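Local coordinates for protein FTT_1639c (PDB 7KZW) that is of unknown function, the part described being the all-beta domain of a longer protein that is predicted to be anchored in a membrane by a transmembrane helix, at residues 35-43 with 83-91; 5-13 with 24-34. The protein carries 3 engineered substitutions. All coordinates share one frame; numbering follows the deposited sequence. Where two conformers were deposited one is given.

Interaction 1: residues 35-43 with 83-91. Engineered in segment 35-43: Met41 (natural residue Ile).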
loop_
_atom_site.group_PDB
_atom_site.type_symbol
_atom_site.label_atom_id
_atom_site.label_comp_id
_atom_site.label_asym_id
_atom_site.label_seq_id
_atom_site.Cartn_x
_atom_site.Cartn_y
_atom_site.Cartn_z
ATOM N N SER A 35 6.816 -10.584 -14.470
ATOM C CA SER A 35 6.868 -12.014 -14.690
ATOM C C SER A 35 7.177 -12.708 -13.369
ATOM O O SER A 35 7.944 -12.197 -12.542
ATOM C CB SER A 35 7.956 -12.297 -15.736
ATOM O OG SER A 35 8.445 -13.615 -15.626
ATOM N N GLY A 36 6.495 -13.833 -13.122
ATOM C CA GLY A 36 6.752 -14.633 -11.943
ATOM C C GLY A 36 6.140 -14.119 -10.661
ATOM O O GLY A 36 6.513 -14.588 -9.583
ATOM N N ILE A 37 5.255 -13.132 -10.730
ATOM C CA ILE A 37 4.605 -12.574 -9.556
ATOM C C ILE A 37 3.171 -13.089 -9.534
ATOM O O ILE A 37 2.419 -12.876 -10.492
ATOM C CB ILE A 37 4.629 -11.040 -9.573
ATOM C CG1 ILE A 37 6.081 -10.537 -9.581
ATOM C CG2 ILE A 37 3.817 -10.498 -8.375
ATOM C CD1 ILE A 37 6.742 -10.696 -8.248
ATOM N N PHE A 38 2.795 -13.766 -8.451
ATOM C CA PHE A 38 1.494 -14.416 -8.302
ATOM C C PHE A 38 0.822 -13.929 -7.041
ATOM O O PHE A 38 1.499 -13.472 -6.105
ATOM C CB PHE A 38 1.677 -15.933 -8.227
ATOM C CG PHE A 38 2.333 -16.478 -9.451
ATOM C CD1 PHE A 38 1.620 -16.574 -10.636
ATOM C CD2 PHE A 38 3.668 -16.816 -9.451
ATOM C CE1 PHE A 38 2.206 -17.070 -11.803
ATOM C CE2 PHE A 38 4.285 -17.303 -10.613
ATOM C CZ PHE A 38 3.538 -17.435 -11.791
ATOM N N ASN A 39 -0.523 -13.947 -7.039
ATOM C CA ASN A 39 -1.329 -13.433 -5.958
ATOM C C ASN A 39 -1.990 -14.560 -5.171
ATOM O O ASN A 39 -1.791 -15.749 -5.463
ATOM C CB ASN A 39 -2.317 -12.371 -6.467
ATOM C CG ASN A 39 -3.356 -12.932 -7.402
ATOM O OD1 ASN A 39 -3.950 -13.946 -7.095
ATOM N ND2 ASN A 39 -3.603 -12.261 -8.522
ATOM N N ILE A 40 -2.810 -14.189 -4.176
ATOM C CA ILE A 40 -3.344 -15.202 -3.270
ATOM C C ILE A 40 -4.400 -16.087 -3.907
ATOM O O ILE A 40 -4.871 -17.056 -3.293
ATOM C CB ILE A 40 -3.805 -14.618 -1.914
ATOM C CG1 ILE A 40 -4.911 -13.582 -2.102
ATOM C CG2 ILE A 40 -2.584 -14.080 -1.182
ATOM C CD1 ILE A 40 -5.406 -13.014 -0.732
HETATM N N MSE A 41 -4.826 -15.765 -5.110
HETATM C CA MSE A 41 -5.765 -16.674 -5.821
HETATM C C MSE A 41 -4.970 -17.750 -6.532
HETATM O O MSE A 41 -5.598 -18.703 -6.988
HETATM C CB MSE A 41 -6.533 -15.940 -6.898
HETATM C CG MSE A 41 -7.563 -14.976 -6.373
HETATM SE SE MSE A 41 -8.479 -14.002 -7.813
HETATM C CE MSE A 41 -8.930 -15.681 -8.582
ATOM N N ASP A 42 -3.655 -17.668 -6.529
ATOM C CA ASP A 42 -2.787 -18.544 -7.307
ATOM C C ASP A 42 -2.189 -19.618 -6.408
ATOM O O ASP A 42 -2.241 -19.539 -5.174
ATOM C CB ASP A 42 -1.714 -17.738 -8.044
ATOM C CG ASP A 42 -2.325 -16.642 -8.985
ATOM O OD1 ASP A 42 -3.411 -16.904 -9.577
ATOM O OD2 ASP A 42 -1.729 -15.526 -9.140
ATOM N N LYS A 43 -1.638 -20.654 -7.055
ATOM C CA LYS A 43 -1.189 -21.812 -6.294
ATOM C C LYS A 43 -0.010 -21.479 -5.394
ATOM O O LYS A 43 0.093 -22.016 -4.282
ATOM C CB LYS A 43 -0.835 -22.955 -7.256
ATOM C CG LYS A 43 -2.069 -23.668 -7.857
ATOM C CD LYS A 43 -1.839 -24.331 -9.249
ATOM C CE LYS A 43 -2.771 -25.548 -9.502
ATOM N NZ LYS A 43 -4.095 -25.397 -8.808
ATOM N N ALA A 83 3.961 -9.444 3.120
ATOM C CA ALA A 83 2.669 -9.139 2.485
ATOM C C ALA A 83 2.494 -9.919 1.198
ATOM O O ALA A 83 3.476 -10.355 0.574
ATOM C CB ALA A 83 2.613 -7.652 2.121
ATOM N N TYR A 84 1.246 -10.160 0.837
ATOM C CA TYR A 84 0.886 -10.902 -0.354
ATOM C C TYR A 84 -0.090 -10.085 -1.162
ATOM O O TYR A 84 -0.857 -9.304 -0.624
ATOM C CB TYR A 84 0.212 -12.218 0.048
ATOM C CG TYR A 84 1.168 -13.120 0.797
ATOM C CD1 TYR A 84 1.308 -13.034 2.168
ATOM C CD2 TYR A 84 1.954 -14.019 0.099
ATOM C CE1 TYR A 84 2.218 -13.856 2.853
ATOM C CE2 TYR A 84 2.898 -14.808 0.765
ATOM C CZ TYR A 84 2.965 -14.735 2.134
ATOM O OH TYR A 84 3.872 -15.539 2.831
ATOM N N LEU A 85 -0.088 -10.295 -2.476
ATOM C CA LEU A 85 -1.020 -9.587 -3.337
ATOM C C LEU A 85 -2.422 -10.175 -3.214
ATOM O O LEU A 85 -2.601 -11.401 -3.235
ATOM C CB LEU A 85 -0.572 -9.741 -4.784
ATOM C CG LEU A 85 0.689 -8.966 -5.162
ATOM C CD1 LEU A 85 1.110 -9.374 -6.562
ATOM C CD2 LEU A 85 0.402 -7.434 -5.114
ATOM N N SER A 86 -3.422 -9.296 -3.170
ATOM C CA SER A 86 -4.811 -9.765 -3.208
ATOM C C SER A 86 -5.137 -10.319 -4.588
ATOM O O SER A 86 -4.357 -10.217 -5.550
ATOM C CB SER A 86 -5.781 -8.621 -2.926
ATOM O OG SER A 86 -5.849 -7.766 -4.070
ATOM N N GLY A 87 -6.343 -10.853 -4.722
ATOM C CA GLY A 87 -6.708 -11.384 -6.010
ATOM C C GLY A 87 -6.842 -10.354 -7.115
ATOM O O GLY A 87 -6.807 -10.730 -8.307
ATOM N N ARG A 88 -7.003 -9.090 -6.773
ATOM C CA ARG A 88 -6.988 -7.981 -7.715
ATOM C C ARG A 88 -5.626 -7.321 -7.771
ATOM O O ARG A 88 -5.504 -6.164 -8.183
ATOM C CB ARG A 88 -8.062 -6.958 -7.369
ATOM C CG ARG A 88 -9.469 -7.447 -7.590
ATOM C CD ARG A 88 -10.484 -6.291 -7.539
ATOM N NE ARG A 88 -10.216 -5.334 -6.457
ATOM C CZ ARG A 88 -10.839 -5.383 -5.282
ATOM N NH1 ARG A 88 -11.751 -6.327 -5.081
ATOM N NH2 ARG A 88 -10.559 -4.506 -4.316
ATOM N N ASN A 89 -4.593 -8.038 -7.314
ATOM C CA ASN A 89 -3.203 -7.587 -7.385
ATOM C C ASN A 89 -2.941 -6.308 -6.600
ATOM O O ASN A 89 -2.073 -5.504 -6.955
ATOM C CB ASN A 89 -2.693 -7.526 -8.824
ATOM C CG ASN A 89 -2.646 -8.885 -9.418
ATOM O OD1 ASN A 89 -2.007 -9.769 -8.896
ATOM N ND2 ASN A 89 -3.408 -9.081 -10.503
ATOM N N GLU A 90 -3.674 -6.141 -5.504
ATOM C CA GLU A 90 -3.406 -5.045 -4.568
ATOM C C GLU A 90 -2.394 -5.489 -3.512
ATOM O O GLU A 90 -2.467 -6.634 -2.992
ATOM C CB GLU A 90 -4.689 -4.656 -3.877
ATOM C CG GLU A 90 -5.801 -4.218 -4.864
ATOM C CD GLU A 90 -7.154 -4.121 -4.213
ATOM O OE1 GLU A 90 -7.408 -4.880 -3.255
ATOM O OE2 GLU A 90 -7.955 -3.274 -4.661
ATOM N N LEU A 91 -1.415 -4.617 -3.217
ATOM C CA LEU A 91 -0.426 -4.909 -2.183
ATOM C C LEU A 91 -0.728 -4.153 -0.886
ATOM O O LEU A 91 -0.610 -4.713 0.205
ATOM C CB LEU A 91 1.003 -4.601 -2.668
ATOM C CG LEU A 91 2.047 -5.130 -1.678
ATOM C CD1 LEU A 91 2.160 -6.696 -1.684
ATOM C CD2 LEU A 91 3.400 -4.528 -2.069
HETATM O O HOH W 1 -0.485 -11.758 -10.348
HETATM O O HOH W 2 1.423 -12.434 -3.551
HETATM O O HOH W 3 -6.094 -12.816 -10.080
#

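Interaction 2: residues 5-13 with 24-34. Engineered in segment 24-34: Met25 (natural residue Ile).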
loop_
_atom_site.group_PDB
_atom_site.type_symbol
_atom_site.label_atom_id
_atom_site.label_comp_id
_atom_site.label_asym_id
_atom_site.label_seq_id
_atom_site.Cartn_x
_atom_site.Cartn_y
_atom_site.Cartn_z
ATOM N N ALA A 5 15.690 -0.141 -8.659
ATOM C CA ALA A 5 14.313 -0.166 -8.174
ATOM C C ALA A 5 13.318 0.345 -9.214
ATOM O O ALA A 5 13.616 1.240 -10.003
ATOM C CB ALA A 5 14.183 0.654 -6.891
ATOM N N ARG A 6 12.123 -0.242 -9.195
ATOM C CA ARG A 6 10.933 0.235 -9.884
ATOM C C ARG A 6 10.030 0.942 -8.894
ATOM O O ARG A 6 10.103 0.702 -7.685
ATOM C CB ARG A 6 10.158 -0.973 -10.406
ATOM C CG ARG A 6 11.019 -2.049 -11.064
ATOM C CD ARG A 6 10.058 -2.918 -11.884
ATOM N NE ARG A 6 10.662 -4.069 -12.541
ATOM C CZ ARG A 6 9.992 -4.833 -13.405
ATOM N NH1 ARG A 6 8.726 -4.544 -13.690
ATOM N NH2 ARG A 6 10.588 -5.868 -13.996
ATOM N N GLU A 7 9.118 1.791 -9.380
ATOM C CA GLU A 7 8.135 2.398 -8.490
ATOM C C GLU A 7 6.963 1.447 -8.250
ATOM O O GLU A 7 6.472 0.814 -9.194
ATOM C CB GLU A 7 7.580 3.702 -9.086
ATOM C CG GLU A 7 6.620 4.404 -8.115
ATOM C CD GLU A 7 6.197 5.816 -8.498
ATOM O OE1 GLU A 7 5.863 6.036 -9.684
ATOM O OE2 GLU A 7 6.183 6.688 -7.591
ATOM N N LEU A 8 6.559 1.295 -6.985
ATOM C CA LEU A 8 5.359 0.563 -6.663
ATOM C C LEU A 8 4.162 1.345 -7.188
ATOM O O LEU A 8 3.978 2.515 -6.802
ATOM C CB LEU A 8 5.309 0.406 -5.135
ATOM C CG LEU A 8 4.109 -0.349 -4.580
ATOM C CD1 LEU A 8 4.130 -1.782 -5.044
ATOM C CD2 LEU A 8 4.086 -0.274 -3.037
ATOM N N PRO A 9 3.366 0.791 -8.113
ATOM C CA PRO A 9 2.341 1.619 -8.777
ATOM C C PRO A 9 1.149 1.966 -7.884
ATOM O O PRO A 9 0.787 1.221 -6.978
ATOM C CB PRO A 9 1.899 0.749 -9.964
ATOM C CG PRO A 9 3.040 -0.247 -10.145
ATOM C CD PRO A 9 3.568 -0.512 -8.803
ATOM N N LEU A 10 0.561 3.138 -8.149
ATOM C CA LEU A 10 -0.683 3.575 -7.546
ATOM C C LEU A 10 -1.819 3.053 -8.429
ATOM O O LEU A 10 -1.898 3.411 -9.623
ATOM C CB LEU A 10 -0.681 5.109 -7.453
ATOM C CG LEU A 10 -1.968 5.669 -6.890
ATOM C CD1 LEU A 10 -2.173 5.348 -5.449
ATOM C CD2 LEU A 10 -1.932 7.191 -7.037
ATOM N N LEU A 11 -2.657 2.185 -7.895
ATOM C CA LEU A 11 -3.768 1.617 -8.669
ATOM C C LEU A 11 -5.004 2.477 -8.655
ATOM O O LEU A 11 -5.690 2.593 -9.692
ATOM C CB LEU A 11 -4.205 0.287 -8.086
ATOM C CG LEU A 11 -3.354 -0.909 -8.387
ATOM C CD1 LEU A 11 -3.776 -2.129 -7.559
ATOM C CD2 LEU A 11 -3.558 -1.186 -9.878
ATOM N N LYS A 12 -5.312 3.079 -7.509
ATOM C CA LYS A 12 -6.611 3.715 -7.324
ATOM C C LYS A 12 -6.461 4.653 -6.135
ATOM O O LYS A 12 -5.635 4.426 -5.247
ATOM C CB LYS A 12 -7.645 2.618 -6.959
ATOM C CG LYS A 12 -9.081 3.029 -7.084
ATOM C CD LYS A 12 -10.015 1.808 -6.934
ATOM C CE LYS A 12 -11.414 2.122 -7.524
ATOM N NZ LYS A 12 -12.555 1.860 -6.578
ATOM N N HIS A 13 -7.244 5.717 -6.125
ATOM C CA HIS A 13 -7.342 6.574 -4.942
ATOM C C HIS A 13 -8.766 7.090 -4.841
ATOM O O HIS A 13 -9.521 7.072 -5.818
ATOM C CB HIS A 13 -6.357 7.738 -5.061
ATOM C CG HIS A 13 -6.599 8.625 -6.248
ATOM N ND1 HIS A 13 -7.316 9.795 -6.174
ATOM C CD2 HIS A 13 -6.194 8.516 -7.534
ATOM C CE1 HIS A 13 -7.362 10.363 -7.371
ATOM N NE2 HIS A 13 -6.683 9.612 -8.208
ATOM N N ASN A 24 -5.100 5.611 -0.752
ATOM C CA ASN A 24 -4.327 5.260 -1.951
ATOM C C ASN A 24 -4.170 3.745 -1.925
ATOM O O ASN A 24 -3.780 3.166 -0.885
ATOM C CB ASN A 24 -2.905 5.850 -1.939
ATOM C CG ASN A 24 -2.797 7.324 -2.380
ATOM O OD1 ASN A 24 -1.680 7.805 -2.580
ATOM N ND2 ASN A 24 -3.937 8.016 -2.651
HETATM N N MSE A 25 -4.439 3.077 -3.047
HETATM C CA MSE A 25 -4.223 1.640 -3.171
HETATM C C MSE A 25 -3.027 1.419 -4.087
HETATM O O MSE A 25 -3.041 1.908 -5.218
HETATM C CB MSE A 25 -5.466 1.000 -3.800
HETATM C CG MSE A 25 -5.415 -0.497 -3.890
HETATM SE SE MSE A 25 -5.548 -1.353 -2.180
HETATM C CE MSE A 25 -7.434 -1.154 -1.860
ATOM N N PHE A 26 -2.031 0.688 -3.594
ATOM C CA PHE A 26 -0.834 0.374 -4.360
ATOM C C PHE A 26 -0.855 -1.077 -4.783
ATOM O O PHE A 26 -1.278 -1.954 -3.995
ATOM C CB PHE A 26 0.413 0.642 -3.529
ATOM C CG PHE A 26 0.511 2.068 -3.068
ATOM C CD1 PHE A 26 0.911 3.042 -3.948
ATOM C CD2 PHE A 26 0.143 2.443 -1.785
ATOM C CE1 PHE A 26 1.000 4.377 -3.557
ATOM C CE2 PHE A 26 0.230 3.763 -1.371
ATOM C CZ PHE A 26 0.642 4.729 -2.253
ATOM N N GLY A 27 -0.392 -1.354 -5.997
ATOM C CA GLY A 27 -0.360 -2.709 -6.510
ATOM C C GLY A 27 -0.147 -2.681 -8.015
ATOM O O GLY A 27 0.304 -1.679 -8.559
ATOM N N PHE A 28 -0.544 -3.768 -8.676
ATOM C CA PHE A 28 -0.214 -3.948 -10.089
ATOM C C PHE A 28 -1.478 -4.166 -10.915
ATOM O O PHE A 28 -2.518 -4.598 -10.408
ATOM C CB PHE A 28 0.721 -5.153 -10.282
ATOM C CG PHE A 28 1.998 -5.032 -9.500
ATOM C CD1 PHE A 28 3.059 -4.313 -10.022
ATOM C CD2 PHE A 28 2.145 -5.650 -8.247
ATOM C CE1 PHE A 28 4.241 -4.133 -9.317
ATOM C CE2 PHE A 28 3.346 -5.513 -7.534
ATOM C CZ PHE A 28 4.399 -4.756 -8.086
ATOM N N CYS A 29 -1.366 -3.913 -12.214
ATOM C CA CYS A 29 -2.420 -4.196 -13.189
ATOM C C CYS A 29 -1.873 -4.995 -14.377
ATOM O O CYS A 29 -0.771 -5.555 -14.340
ATOM C CB CYS A 29 -3.071 -2.863 -13.570
ATOM S SG CYS A 29 -1.988 -1.731 -14.471
ATOM N N CYS A 30 -2.646 -5.029 -15.484
ATOM C CA CYS A 30 -2.336 -5.905 -16.616
ATOM C C CYS A 30 -1.049 -5.501 -17.336
ATOM O O CYS A 30 -0.371 -6.351 -17.929
ATOM C CB CYS A 30 -3.502 -5.898 -17.605
ATOM S SG CYS A 30 -3.226 -6.915 -19.033
ATOM N N ASP A 31 -0.733 -4.200 -17.370
ATOM C CA ASP A 31 0.434 -3.727 -18.118
ATOM C C ASP A 31 1.670 -3.553 -17.246
ATOM O O ASP A 31 2.718 -3.101 -17.729
ATOM C CB ASP A 31 0.126 -2.459 -18.961
ATOM C CG ASP A 31 -0.136 -1.180 -18.117
ATOM O OD1 ASP A 31 0.129 -1.114 -16.905
ATOM O OD2 ASP A 31 -0.621 -0.199 -18.714
ATOM N N ASN A 32 1.593 -3.947 -16.012
ATOM C CA ASN A 32 2.748 -3.753 -15.154
ATOM C C ASN A 32 2.932 -4.886 -14.172
ATOM O O ASN A 32 3.766 -4.737 -13.257
ATOM C CB ASN A 32 2.817 -2.365 -14.450
ATOM C CG ASN A 32 1.709 -2.149 -13.422
ATOM O OD1 ASN A 32 1.063 -3.072 -12.984
ATOM N ND2 ASN A 32 1.489 -0.897 -13.050
ATOM N N THR A 33 2.259 -6.061 -14.380
ATOM C CA THR A 33 2.564 -7.162 -13.426
ATOM C C THR A 33 3.788 -7.957 -13.846
ATOM O O THR A 33 3.783 -8.623 -14.893
ATOM C CB THR A 33 1.439 -8.149 -13.141
ATOM O OG1 THR A 33 0.294 -7.438 -12.675
ATOM C CG2 THR A 33 1.867 -9.116 -12.033
ATOM N N PRO A 34 4.868 -7.891 -13.087
ATOM C CA PRO A 34 6.110 -8.533 -13.500
ATOM C C PRO A 34 5.970 -10.042 -13.624
ATOM O O PRO A 34 5.149 -10.691 -12.959
ATOM C CB PRO A 34 7.075 -8.157 -12.360
ATOM C CG PRO A 34 6.533 -6.926 -11.825
ATOM C CD PRO A 34 5.040 -7.124 -11.840
HETATM O O HOH W 4 6.315 -3.632 -12.171
#

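Interaction 1: residues 35-43 with 83-91
Two type I beta turns meet here, Asn39 to Asp42 in the long loop after strand 21-27 and Ser86 to Asn89 in the connection that leads into strand 90-97 of a mostly antiparallel sheet. Asn39 joins them. Its CG sits between the backbone N and the carbonyl carbon (chi1 66°), which lets OD1 accept from Met41 N at 2.8 Å, closing an Asx turn, while ND2 reaches across to Asn89 OD1 at 3.0 Å. That second bond is nearly straight and lies in the Asn39 amide plane, yet it comes from above the carbonyl plane of Asn89. Asparagine suits the Asn39 site, since one amide can accept and donate at once. Asp42 OD2 accepts from the backbone N-H of Asn39 on its anti side, across the ends of the turn.

Ile40 N gives the one direct bond to backbone across the contact, to Leu85 O at 2.9 Å, and Ile40 CG2 rests on Tyr84 CB. In the conformer given, Ile37 CG2 lies close to Leu85 CD1; Ile37 and Leu85 are both buried and both touch Phe48 of strand 48-58. At the exposed side the engineered selenomethionine Met41 lays SE against Gly87 CA at 3.6 Å. One water bridges Ile37 O and Asn89 OD1, giving that oxygen two donors; a second links Phe38 O to Leu85 N. A third accepts from Asn39 ND2 and donates to Gly87 O at 2.8 Å.

Interaction 2: residues 5-13 with 24-34
With CG of Leu8 and of Leu10 set anti to the backbone N (chi1 -180° and 177°), a methyl of each is put against Phe26: CD2 of Leu8 reaches Phe26 CB at 3.8 Å, and CD1 of Leu10 comes obliquely to the ring while also lying by Asn24 CB. Leu11 has the other setting, CG beside its backbone N, which carries CD1 onto Gly27 CA at 3.6 Å; CD2 lies next to Phe28 O, with Cys29 CB a little farther off. Glycine suits that place because its bare CA lets the leucine methyl lie close against the backbone.

The strands form an antiparallel beta hairpin, interrupted by a classic beta bulge in which Leu11 and Lys12 both face the engineered selenomethionine Met25. Met25 O accepts a short bond from Leu11 N, 2.7 Å, and a weak one from Lys12 N, while Met25 N returns a nearly straight bond to Lys12 O at 2.8 Å. Two residues before Leu11, just ahead of strand 10-13, Pro9 O accepts from Gly27 N at 3.0 Å and also meets the CA-H of Phe26.

Past the end of the second strand the contact turns to side chains. The Pro9 ring meets two neighbours at different atoms: CD lies 3.7 Å from Phe28 CE1, and CG alongside the Asn32 amide, 3.4 Å from its ND2. Asn32 OD1 accepts from Cys29 N, fixing the amide's position. Farther out, a water links Arg6 NH1, weakly, to Asn32 O, and Tyr116 meets the Phe28 ring edge to face. Proline carries no N-H, so at Pro9 the pairing rests on its carbonyl and on ring packing, whereas the bulge brings two N-H groups to one carbonyl oxygen, one strongly and one weakly.

In the fold
Strands 21-27 and 90-97 are neighbours in the sheet, and through them the two contacts touch: Leu91 N probably bonds to Phe26 O at 2.8 Å, and Phe28 N to Asn89 O at 2.9 Å. Interaction 2 is the larger and lies nearer the centre of the chain, pairing adjacent strands by antiparallel backbone bonds with one bulge. Interaction 1 sits at the start of strand 90-97, where loop meets turn, and adds asparagine amides and waters to a single backbone bond and a small apolar contact. Both are partly buried: Phe26, Phe28 and Leu8 are buried in interaction 2, whereas in interaction 1 Asn39 is a buried polar group satisfied by hydrogen bonds.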